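PDB 3AQ1: thermosome subunit from Methanococcoides burtonii, which probably acts as an ATP-dependent group II chaperonin that binds unfolded proteins and promotes their folding. Local coordinates for residues Ile73-Ala82 with Arg383-Phe391; Ile167-Arg176 with Glu303-Val314. All blocks are in the same frame, centred on the assembly; numbering follows the deposited sequence.

Interaction 1 of 2, residues Ile73-Ala82 with Arg383-Phe391; sequences IISEGYRHAA and REQLAVSKF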
loop_
_atom_site.group_PDB
_atom_site.type_symbol
_atom_site.label_atom_id
_atom_site.label_comp_id
_atom_site.label_asym_id
_atom_site.label_seq_id
_atom_site.Cartn_x
_atom_site.Cartn_y
_atom_site.Cartn_z
ATOM N N ILE A 73 -15.310 6.648 -34.739
ATOM C CA ILE A 73 -16.344 7.309 -33.944
ATOM C C ILE A 73 -16.593 6.555 -32.644
ATOM O O ILE A 73 -16.739 7.161 -31.582
ATOM C CB ILE A 73 -17.681 7.410 -34.729
ATOM C CG1 ILE A 73 -17.591 8.481 -35.821
ATOM C CG2 ILE A 73 -18.839 7.713 -33.798
ATOM C CD1 ILE A 73 -18.805 8.530 -36.754
ATOM N N ILE A 74 -16.643 5.227 -32.740
ATOM C CA ILE A 74 -16.801 4.363 -31.571
ATOM C C ILE A 74 -15.707 4.623 -30.548
ATOM O O ILE A 74 -15.988 4.744 -29.361
ATOM C CB ILE A 74 -16.779 2.868 -31.954
ATOM C CG1 ILE A 74 -17.977 2.531 -32.842
ATOM C CG2 ILE A 74 -16.795 1.990 -30.710
ATOM C CD1 ILE A 74 -17.889 1.180 -33.499
ATOM N N SER A 75 -14.464 4.715 -31.015
ATOM C CA SER A 75 -13.321 4.986 -30.146
ATOM C C SER A 75 -13.474 6.274 -29.347
ATOM O O SER A 75 -13.242 6.283 -28.135
ATOM C CB SER A 75 -12.034 5.057 -30.957
ATOM O OG SER A 75 -11.818 3.851 -31.649
ATOM N N GLU A 76 -13.850 7.364 -30.016
ATOM C CA GLU A 76 -14.031 8.629 -29.311
ATOM C C GLU A 76 -15.217 8.572 -28.360
ATOM O O GLU A 76 -15.143 9.079 -27.243
ATOM C CB GLU A 76 -14.158 9.797 -30.283
ATOM C CG GLU A 76 -12.813 10.310 -30.758
ATOM C CD GLU A 76 -12.752 10.476 -32.265
ATOM O OE1 GLU A 76 -13.547 11.269 -32.816
ATOM O OE2 GLU A 76 -11.905 9.809 -32.898
ATOM N N GLY A 77 -16.300 7.938 -28.801
ATOM C CA GLY A 77 -17.447 7.698 -27.942
ATOM C C GLY A 77 -17.065 6.968 -26.662
ATOM O O GLY A 77 -17.420 7.390 -25.563
ATOM N N TYR A 78 -16.335 5.866 -26.808
ATOM C CA TYR A 78 -15.855 5.104 -25.665
ATOM C C TYR A 78 -14.966 5.957 -24.762
ATOM O O TYR A 78 -15.149 5.976 -23.544
ATOM C CB TYR A 78 -15.071 3.870 -26.121
ATOM C CG TYR A 78 -15.900 2.675 -26.522
ATOM C CD1 TYR A 78 -17.282 2.731 -26.569
ATOM C CD2 TYR A 78 -15.285 1.490 -26.879
ATOM C CE1 TYR A 78 -18.022 1.628 -26.952
ATOM C CE2 TYR A 78 -16.011 0.384 -27.257
ATOM C CZ TYR A 78 -17.374 0.453 -27.290
ATOM O OH TYR A 78 -18.078 -0.665 -27.669
ATOM N N ARG A 79 -13.997 6.647 -25.357
ATOM C CA ARG A 79 -13.060 7.449 -24.578
ATOM C C ARG A 79 -13.785 8.568 -23.832
ATOM O O ARG A 79 -13.404 8.944 -22.722
ATOM C CB ARG A 79 -11.959 8.026 -25.463
ATOM C CG ARG A 79 -10.963 8.882 -24.695
ATOM C CD ARG A 79 -9.944 9.504 -25.620
ATOM N NE ARG A 79 -9.253 8.496 -26.412
ATOM C CZ ARG A 79 -8.250 7.754 -25.950
ATOM N NH1 ARG A 79 -7.831 7.906 -24.694
ATOM N NH2 ARG A 79 -7.667 6.859 -26.741
ATOM N N HIS A 80 -14.837 9.090 -24.447
ATOM C CA HIS A 80 -15.676 10.082 -23.802
ATOM C C HIS A 80 -16.469 9.392 -22.687
ATOM O O HIS A 80 -16.670 9.945 -21.600
ATOM C CB HIS A 80 -16.587 10.743 -24.845
ATOM C CG HIS A 80 -17.355 11.919 -24.331
ATOM N ND1 HIS A 80 -18.523 12.359 -24.922
ATOM C CD2 HIS A 80 -17.132 12.743 -23.280
ATOM C CE1 HIS A 80 -18.983 13.404 -24.257
ATOM N NE2 HIS A 80 -18.160 13.657 -23.256
ATOM N N ALA A 81 -16.888 8.160 -22.952
ATOM C CA ALA A 81 -17.588 7.372 -21.947
ATOM C C ALA A 81 -16.727 7.198 -20.708
ATOM O O ALA A 81 -17.155 7.517 -19.608
ATOM C CB ALA A 81 -17.988 6.023 -22.507
ATOM N N ALA A 82 -15.511 6.698 -20.889
ATOM C CA ALA A 82 -14.604 6.462 -19.768
ATOM C C ALA A 82 -14.402 7.714 -18.935
ATOM O O ALA A 82 -14.347 7.656 -17.711
ATOM C CB ALA A 82 -13.274 5.957 -20.258
ATOM N N ARG A 383 -24.169 9.331 -33.931
ATOM C CA ARG A 383 -23.739 7.947 -33.787
ATOM C C ARG A 383 -22.969 7.777 -32.478
ATOM O O ARG A 383 -22.958 6.694 -31.891
ATOM C CB ARG A 383 -22.885 7.531 -34.990
ATOM C CG ARG A 383 -23.636 7.539 -36.321
ATOM C CD ARG A 383 -22.752 7.985 -37.486
ATOM N NE ARG A 383 -23.450 7.878 -38.767
ATOM C CZ ARG A 383 -22.975 8.332 -39.925
ATOM N NH1 ARG A 383 -21.795 8.939 -39.970
ATOM N NH2 ARG A 383 -23.683 8.184 -41.037
ATOM N N GLU A 384 -22.336 8.858 -32.024
ATOM C CA GLU A 384 -21.632 8.862 -30.744
ATOM C C GLU A 384 -22.546 8.305 -29.658
ATOM O O GLU A 384 -22.116 7.511 -28.824
ATOM C CB GLU A 384 -21.171 10.276 -30.370
ATOM C CG GLU A 384 -20.056 10.309 -29.330
ATOM C CD GLU A 384 -19.934 11.647 -28.611
ATOM O OE1 GLU A 384 -20.886 12.458 -28.666
ATOM O OE2 GLU A 384 -18.883 11.882 -27.976
ATOM N N GLN A 385 -23.811 8.713 -29.682
ATOM C CA GLN A 385 -24.771 8.278 -28.675
ATOM C C GLN A 385 -24.895 6.758 -28.592
ATOM O O GLN A 385 -24.938 6.192 -27.502
ATOM C CB GLN A 385 -26.149 8.889 -28.919
ATOM C CG GLN A 385 -27.209 8.316 -27.994
ATOM C CD GLN A 385 -28.618 8.701 -28.393
ATOM O OE1 GLN A 385 -28.782 9.683 -29.149
ATOM N NE2 GLN A 385 -29.564 8.016 -27.942
ATOM N N LEU A 386 -24.974 6.101 -29.744
ATOM C CA LEU A 386 -25.019 4.644 -29.773
ATOM C C LEU A 386 -23.802 4.057 -29.060
ATOM O O LEU A 386 -23.922 3.117 -28.280
ATOM C CB LEU A 386 -25.103 4.136 -31.215
ATOM C CG LEU A 386 -26.532 3.865 -31.697
ATOM C CD1 LEU A 386 -26.658 3.929 -33.222
ATOM C CD2 LEU A 386 -27.046 2.528 -31.138
ATOM N N ALA A 387 -22.638 4.646 -29.323
ATOM C CA ALA A 387 -21.370 4.180 -28.777
ATOM C C ALA A 387 -21.310 4.292 -27.259
ATOM O O ALA A 387 -20.943 3.333 -26.571
ATOM C CB ALA A 387 -20.218 4.942 -29.407
ATOM N N VAL A 388 -21.651 5.470 -26.745
ATOM C CA VAL A 388 -21.664 5.697 -25.306
ATOM C C VAL A 388 -22.740 4.851 -24.629
ATOM O O VAL A 388 -22.547 4.319 -23.537
ATOM C CB VAL A 388 -21.870 7.177 -24.985
ATOM C CG1 VAL A 388 -22.200 7.354 -23.525
ATOM C CG2 VAL A 388 -20.621 7.946 -25.347
ATOM N N SER A 389 -23.873 4.721 -25.300
ATOM C CA SER A 389 -24.946 3.877 -24.817
ATOM C C SER A 389 -24.445 2.438 -24.664
ATOM O O SER A 389 -24.732 1.771 -23.669
ATOM C CB SER A 389 -26.136 3.946 -25.781
ATOM O OG SER A 389 -27.260 3.272 -25.252
ATOM N N LYS A 390 -23.688 1.965 -25.648
ATOM C CA LYS A 390 -23.179 0.601 -25.613
ATOM C C LYS A 390 -22.125 0.436 -24.525
ATOM O O LYS A 390 -21.994 -0.638 -23.942
ATOM C CB LYS A 390 -22.632 0.181 -26.979
ATOM C CG LYS A 390 -23.714 -0.203 -27.993
ATOM C CD LYS A 390 -24.387 -1.523 -27.619
ATOM C CE LYS A 390 -25.436 -1.952 -28.644
ATOM N NZ LYS A 390 -25.906 -3.353 -28.396
ATOM N N PHE A 391 -21.381 1.503 -24.241
ATOM C CA PHE A 391 -20.414 1.468 -23.151
ATOM C C PHE A 391 -21.187 1.230 -21.862
ATOM O O PHE A 391 -20.953 0.246 -21.154
ATOM C CB PHE A 391 -19.621 2.776 -23.080
ATOM C CG PHE A 391 -18.371 2.704 -22.225
ATOM C CD1 PHE A 391 -18.442 2.804 -20.857
ATOM C CD2 PHE A 391 -17.127 2.583 -22.802
ATOM C CE1 PHE A 391 -17.290 2.762 -20.077
ATOM C CE2 PHE A 391 -15.976 2.538 -22.021
ATOM C CZ PHE A 391 -16.062 2.631 -20.662
#
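F391 lays one face of its ring over the methyl of A81, while its edge is turned to the ring of Y78. The first contact is a CH-pi interaction: A81 CB lies 3.6 Å from the centroid of the F391 ring and 22° off its normal. F391 holds CG anti to the backbone N (chi1 -165°), which carries the ring across to helix 73-82. With Y78 it forms an offset edge-to-face pair, centroids 5.6 Å apart and planes at 69°. I74 CG2 covers one face of the Y78 ring, A387 O lies at its edge, and its hydroxyl bonds to L57 O in helix 45-65. The nearest CA atoms are those of G77 and E384, 5.2 Å apart; G77 has no side chain, A387 CB stands 4.2 Å from its CA, and a CB on the glycine would run into that methyl. V388 CG2 faces the G77 carbonyl and also meets A81 CB at 4.3 Å. Beside this, H80 ND1 donates to E384 OE2 over 3.1 Å, reaching the oxygen from above the carboxylate plane. With CG opposite the backbone N, the H80 imidazole reaches the E384 carboxylate, and the extended E384 chain passes G77 CA with its CG 3.9 Å away. Two helix axes approaching to 8.0 Å over a glycine and an alanine, flanked by an aromatic pair, make a close-packed helix crossing in the helical equatorial domain of the chaperonin fold.

Interaction 2 of 2, residues Ile167-Arg176 with Glu303-Val314; sequences IDGLVIDKER and EKEVRGGKMTYV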
loop_
_atom_site.group_PDB
_atom_site.type_symbol
_atom_site.label_atom_id
_atom_site.label_comp_id
_atom_site.label_asym_id
_atom_site.label_seq_id
_atom_site.Cartn_x
_atom_site.Cartn_y
_atom_site.Cartn_z
ATOM N N ILE A 167 7.108 2.393 17.431
ATOM C CA ILE A 167 8.341 3.118 17.697
ATOM C C ILE A 167 8.526 4.241 16.696
ATOM O O ILE A 167 8.429 4.018 15.493
ATOM C CB ILE A 167 9.562 2.206 17.602
ATOM C CG1 ILE A 167 9.553 1.204 18.756
ATOM C CG2 ILE A 167 10.840 3.031 17.564
ATOM C CD1 ILE A 167 8.915 1.725 20.010
ATOM N N ASP A 168 8.810 5.438 17.198
ATOM C CA ASP A 168 8.985 6.610 16.348
ATOM C C ASP A 168 10.415 6.728 15.899
ATOM O O ASP A 168 11.167 7.554 16.390
ATOM C CB ASP A 168 8.521 7.887 17.052
ATOM C CG ASP A 168 7.016 8.088 16.954
ATOM O OD1 ASP A 168 6.480 8.064 15.820
ATOM O OD2 ASP A 168 6.368 8.263 18.011
ATOM N N GLY A 169 10.765 5.893 14.941
ATOM C CA GLY A 169 12.098 5.806 14.402
ATOM C C GLY A 169 12.232 4.524 13.603
ATOM O O GLY A 169 11.360 4.199 12.806
ATOM N N LEU A 170 13.307 3.779 13.849
ATOM C CA LEU A 170 13.650 2.580 13.094
ATOM C C LEU A 170 14.332 1.588 14.018
ATOM O O LEU A 170 15.313 1.931 14.652
ATOM C CB LEU A 170 14.603 2.945 11.954
ATOM C CG LEU A 170 15.052 1.809 11.050
ATOM C CD1 LEU A 170 13.859 1.270 10.306
ATOM C CD2 LEU A 170 16.120 2.270 10.070
ATOM N N VAL A 171 13.822 0.361 14.090
ATOM C CA VAL A 171 14.401 -0.679 14.946
ATOM C C VAL A 171 15.101 -1.776 14.126
ATOM O O VAL A 171 14.531 -2.295 13.194
ATOM C CB VAL A 171 13.323 -1.310 15.843
ATOM C CG1 VAL A 171 13.917 -2.448 16.640
ATOM C CG2 VAL A 171 12.716 -0.256 16.776
ATOM N N ILE A 172 16.345 -2.101 14.464
ATOM C CA ILE A 172 17.154 -3.062 13.707
ATOM C C ILE A 172 17.466 -4.219 14.621
ATOM O O ILE A 172 18.017 -4.020 15.701
ATOM C CB ILE A 172 18.554 -2.490 13.302
ATOM C CG1 ILE A 172 18.431 -1.175 12.559
ATOM C CG2 ILE A 172 19.346 -3.490 12.457
ATOM C CD1 ILE A 172 17.510 -1.258 11.406
ATOM N N ASP A 173 17.131 -5.433 14.199
ATOM C CA ASP A 173 17.432 -6.610 15.003
ATOM C C ASP A 173 18.915 -6.979 14.901
ATOM O O ASP A 173 19.278 -7.990 14.300
ATOM C CB ASP A 173 16.568 -7.783 14.576
ATOM C CG ASP A 173 16.625 -8.917 15.554
ATOM O OD1 ASP A 173 16.969 -8.641 16.718
ATOM O OD2 ASP A 173 16.329 -10.070 15.165
ATOM N N LYS A 174 19.761 -6.137 15.487
ATOM C CA LYS A 174 21.208 -6.326 15.491
ATOM C C LYS A 174 21.771 -5.701 16.756
ATOM O O LYS A 174 21.210 -4.747 17.291
ATOM C CB LYS A 174 21.837 -5.698 14.249
ATOM C CG LYS A 174 22.182 -6.713 13.158
ATOM C CD LYS A 174 23.385 -7.556 13.560
ATOM C CE LYS A 174 23.706 -8.594 12.518
ATOM N NZ LYS A 174 22.713 -9.709 12.584
ATOM N N GLU A 175 22.864 -6.246 17.264
ATOM C CA GLU A 175 23.433 -5.668 18.466
ATOM C C GLU A 175 24.814 -5.078 18.204
ATOM O O GLU A 175 25.293 -5.119 17.074
ATOM C CB GLU A 175 23.377 -6.658 19.647
ATOM C CG GLU A 175 24.292 -7.835 19.582
ATOM C CD GLU A 175 24.063 -8.789 20.747
ATOM O OE1 GLU A 175 24.924 -8.855 21.662
ATOM O OE2 GLU A 175 23.012 -9.474 20.743
ATOM N N ARG A 176 25.422 -4.473 19.222
ATOM C CA ARG A 176 26.759 -3.901 19.073
ATOM C C ARG A 176 27.715 -5.024 18.731
ATOM O O ARG A 176 27.615 -6.115 19.309
ATOM C CB ARG A 176 27.215 -3.265 20.373
ATOM C CG ARG A 176 26.588 -1.952 20.690
ATOM C CD ARG A 176 26.907 -1.598 22.113
ATOM N NE ARG A 176 26.195 -2.478 23.024
ATOM C CZ ARG A 176 26.493 -2.621 24.309
ATOM N NH1 ARG A 176 27.506 -1.950 24.827
ATOM N NH2 ARG A 176 25.784 -3.439 25.076
ATOM N N GLU A 303 21.153 0.460 22.213
ATOM C CA GLU A 303 20.836 -0.956 22.301
ATOM C C GLU A 303 19.908 -1.156 23.489
ATOM O O GLU A 303 20.295 -0.902 24.632
ATOM C CB GLU A 303 22.123 -1.752 22.507
ATOM C CG GLU A 303 21.998 -3.246 22.326
ATOM C CD GLU A 303 23.327 -3.954 22.582
ATOM O OE1 GLU A 303 24.164 -3.964 21.653
ATOM O OE2 GLU A 303 23.542 -4.488 23.701
ATOM N N LYS A 304 18.674 -1.576 23.219
ATOM C CA LYS A 304 17.716 -1.894 24.277
ATOM C C LYS A 304 17.643 -3.394 24.451
ATOM O O LYS A 304 17.823 -4.148 23.487
ATOM C CB LYS A 304 16.315 -1.361 23.966
ATOM C CG LYS A 304 16.134 0.139 24.136
ATOM C CD LYS A 304 14.650 0.509 24.240
ATOM C CE LYS A 304 14.447 1.767 25.095
ATOM N NZ LYS A 304 13.026 1.941 25.534
ATOM N N GLU A 305 17.377 -3.826 25.680
ATOM C CA GLU A 305 17.068 -5.231 25.926
ATOM C C GLU A 305 15.546 -5.506 25.882
ATOM O O GLU A 305 14.792 -5.034 26.734
ATOM C CB GLU A 305 17.694 -5.691 27.246
ATOM C CG GLU A 305 17.986 -7.181 27.299
ATOM C CD GLU A 305 19.260 -7.505 28.057
ATOM O OE1 GLU A 305 19.936 -6.558 28.515
ATOM O OE2 GLU A 305 19.591 -8.706 28.188
ATOM N N VAL A 306 15.103 -6.222 24.850
ATOM C CA VAL A 306 13.750 -6.786 24.796
ATOM C C VAL A 306 13.925 -8.263 24.469
ATOM O O VAL A 306 14.399 -8.607 23.388
ATOM C CB VAL A 306 12.849 -6.098 23.743
ATOM C CG1 VAL A 306 11.521 -6.871 23.567
ATOM C CG2 VAL A 306 12.592 -4.649 24.135
ATOM N N ARG A 307 13.546 -9.132 25.403
ATOM C CA ARG A 307 14.073 -10.502 25.425
ATOM C C ARG A 307 13.988 -11.351 24.157
ATOM O O ARG A 307 13.197 -11.097 23.243
ATOM C CB ARG A 307 13.595 -11.292 26.649
ATOM C CG ARG A 307 14.679 -11.414 27.710
ATOM C CD ARG A 307 14.361 -12.465 28.756
ATOM N NE ARG A 307 15.242 -12.328 29.915
ATOM C CZ ARG A 307 15.182 -13.088 31.004
ATOM N NH1 ARG A 307 14.281 -14.059 31.091
ATOM N NH2 ARG A 307 16.027 -12.877 32.007
ATOM N N GLY A 308 14.814 -12.392 24.159
ATOM C CA GLY A 308 15.208 -13.085 22.952
ATOM C C GLY A 308 16.607 -12.604 22.608
ATOM O O GLY A 308 17.338 -13.253 21.860
ATOM N N GLY A 309 16.980 -11.457 23.173
ATOM C CA GLY A 309 18.265 -10.843 22.888
ATOM C C GLY A 309 18.286 -9.326 23.021
ATOM O O GLY A 309 17.656 -8.755 23.916
ATOM N N LYS A 310 19.028 -8.671 22.133
ATOM C CA LYS A 310 19.137 -7.214 22.151
ATOM C C LYS A 310 18.896 -6.649 20.749
ATOM O O LYS A 310 19.144 -7.323 19.740
ATOM C CB LYS A 310 20.515 -6.779 22.660
ATOM C CG LYS A 310 20.972 -7.461 23.945
ATOM C CD LYS A 310 22.350 -6.976 24.369
ATOM C CE LYS A 310 22.926 -7.765 25.548
ATOM N NZ LYS A 310 24.203 -7.154 26.057
ATOM N N MET A 311 18.397 -5.419 20.691
ATOM C CA MET A 311 18.139 -4.750 19.415
ATOM C C MET A 311 18.661 -3.298 19.343
ATOM O O MET A 311 18.893 -2.652 20.368
ATOM C CB MET A 311 16.644 -4.810 19.092
ATOM C CG MET A 311 16.183 -6.188 18.606
ATOM S SD MET A 311 14.613 -6.191 17.702
ATOM C CE MET A 311 13.503 -5.519 18.942
ATOM N N THR A 312 18.837 -2.781 18.132
ATOM C CA THR A 312 19.311 -1.404 17.975
ATOM C C THR A 312 18.214 -0.411 17.588
ATOM O O THR A 312 17.703 -0.460 16.479
ATOM C CB THR A 312 20.437 -1.314 16.955
ATOM O OG1 THR A 312 21.587 -1.993 17.461
ATOM C CG2 THR A 312 20.808 0.131 16.723
ATOM N N TYR A 313 17.858 0.484 18.512
ATOM C CA TYR A 313 16.857 1.529 18.261
ATOM C C TYR A 313 17.482 2.849 17.726
ATOM O O TYR A 313 18.397 3.406 18.326
ATOM C CB TYR A 313 16.067 1.826 19.540
ATOM C CG TYR A 313 15.146 0.723 20.019
ATOM C CD1 TYR A 313 13.765 0.905 20.047
ATOM C CD2 TYR A 313 15.650 -0.494 20.466
ATOM C CE1 TYR A 313 12.923 -0.090 20.488
ATOM C CE2 TYR A 313 14.804 -1.503 20.907
ATOM C CZ TYR A 313 13.450 -1.291 20.920
ATOM O OH TYR A 313 12.613 -2.288 21.361
ATOM N N VAL A 314 16.976 3.333 16.598
ATOM C CA VAL A 314 17.394 4.607 16.023
ATOM C C VAL A 314 16.199 5.571 16.014
ATOM O O VAL A 314 15.394 5.549 15.106
ATOM C CB VAL A 314 17.910 4.407 14.589
ATOM C CG1 VAL A 314 18.394 5.700 14.017
ATOM C CG2 VAL A 314 19.019 3.381 14.574
#
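E303 opens the contact by receiving R176 with its carboxylate. E303 OE1 accepts two donors, R176 N at 2.8 Å, nearly along the C-O axis, and R176 NE at 2.9 Å, from above the carboxylate plane. NE, with OE1 in the guanidinium plane, carries the firm part of the salt bridge, while R176 NH2 to E303 OE2 is less certain; guanidinium and carboxylate planes are 61° apart, and R176 NH1 bonds instead to M181 O. A leucine replacing E303 would probably leave the backbone N and the NE of R176 without their shared acceptor and its charge without this mate. K310 makes at most a long and doubtful pairing with E303, and its aliphatic chain crosses E175. M311, bent at chi3 (-60°), brings its CE to 3.9 Å from V171 CG1. T312 is gripped through backbone and side chain: T312 N donates to I172 O at 2.8 Å, and T312 OG1 to K174 O at 2.8 Å. Y313, on the opposite face of the sheet from T312, takes V171 CG2 over its ring, 4.0 Å from the centroid, as a CH-pi contact, with I167 CG1 at the ring edge. V314 closes the register, V314 N bonding to L170 O at 2.9 Å. With strand directions at 159°, the first segment adds an antiparallel strand to the 300-317 beta hairpin, within the mixed sheet of the chaperonin apical domain.

Overall arrangement
Interactions 1 and 2 lie on opposite sides of the chain's centre, 59 Å apart between centres and about 39 Å between nearest atoms, and share no helix or strand. Along the chain the order is 73-82, 167-176, 303-314, 383-391, which nests interaction 2 inside the loop closed by interaction 1. This is the domain plan of the family: the helical equatorial domain is built from both ends of the chain, and the apical domain, reached through the intermediate domain, is inserted between them. Interaction 1 joins the early and late parts of the equatorial domain, whereas interaction 2 ties strands within the insertion. As in other group II chaperonins, these domains probably serve nucleotide binding and substrate capture, respectively.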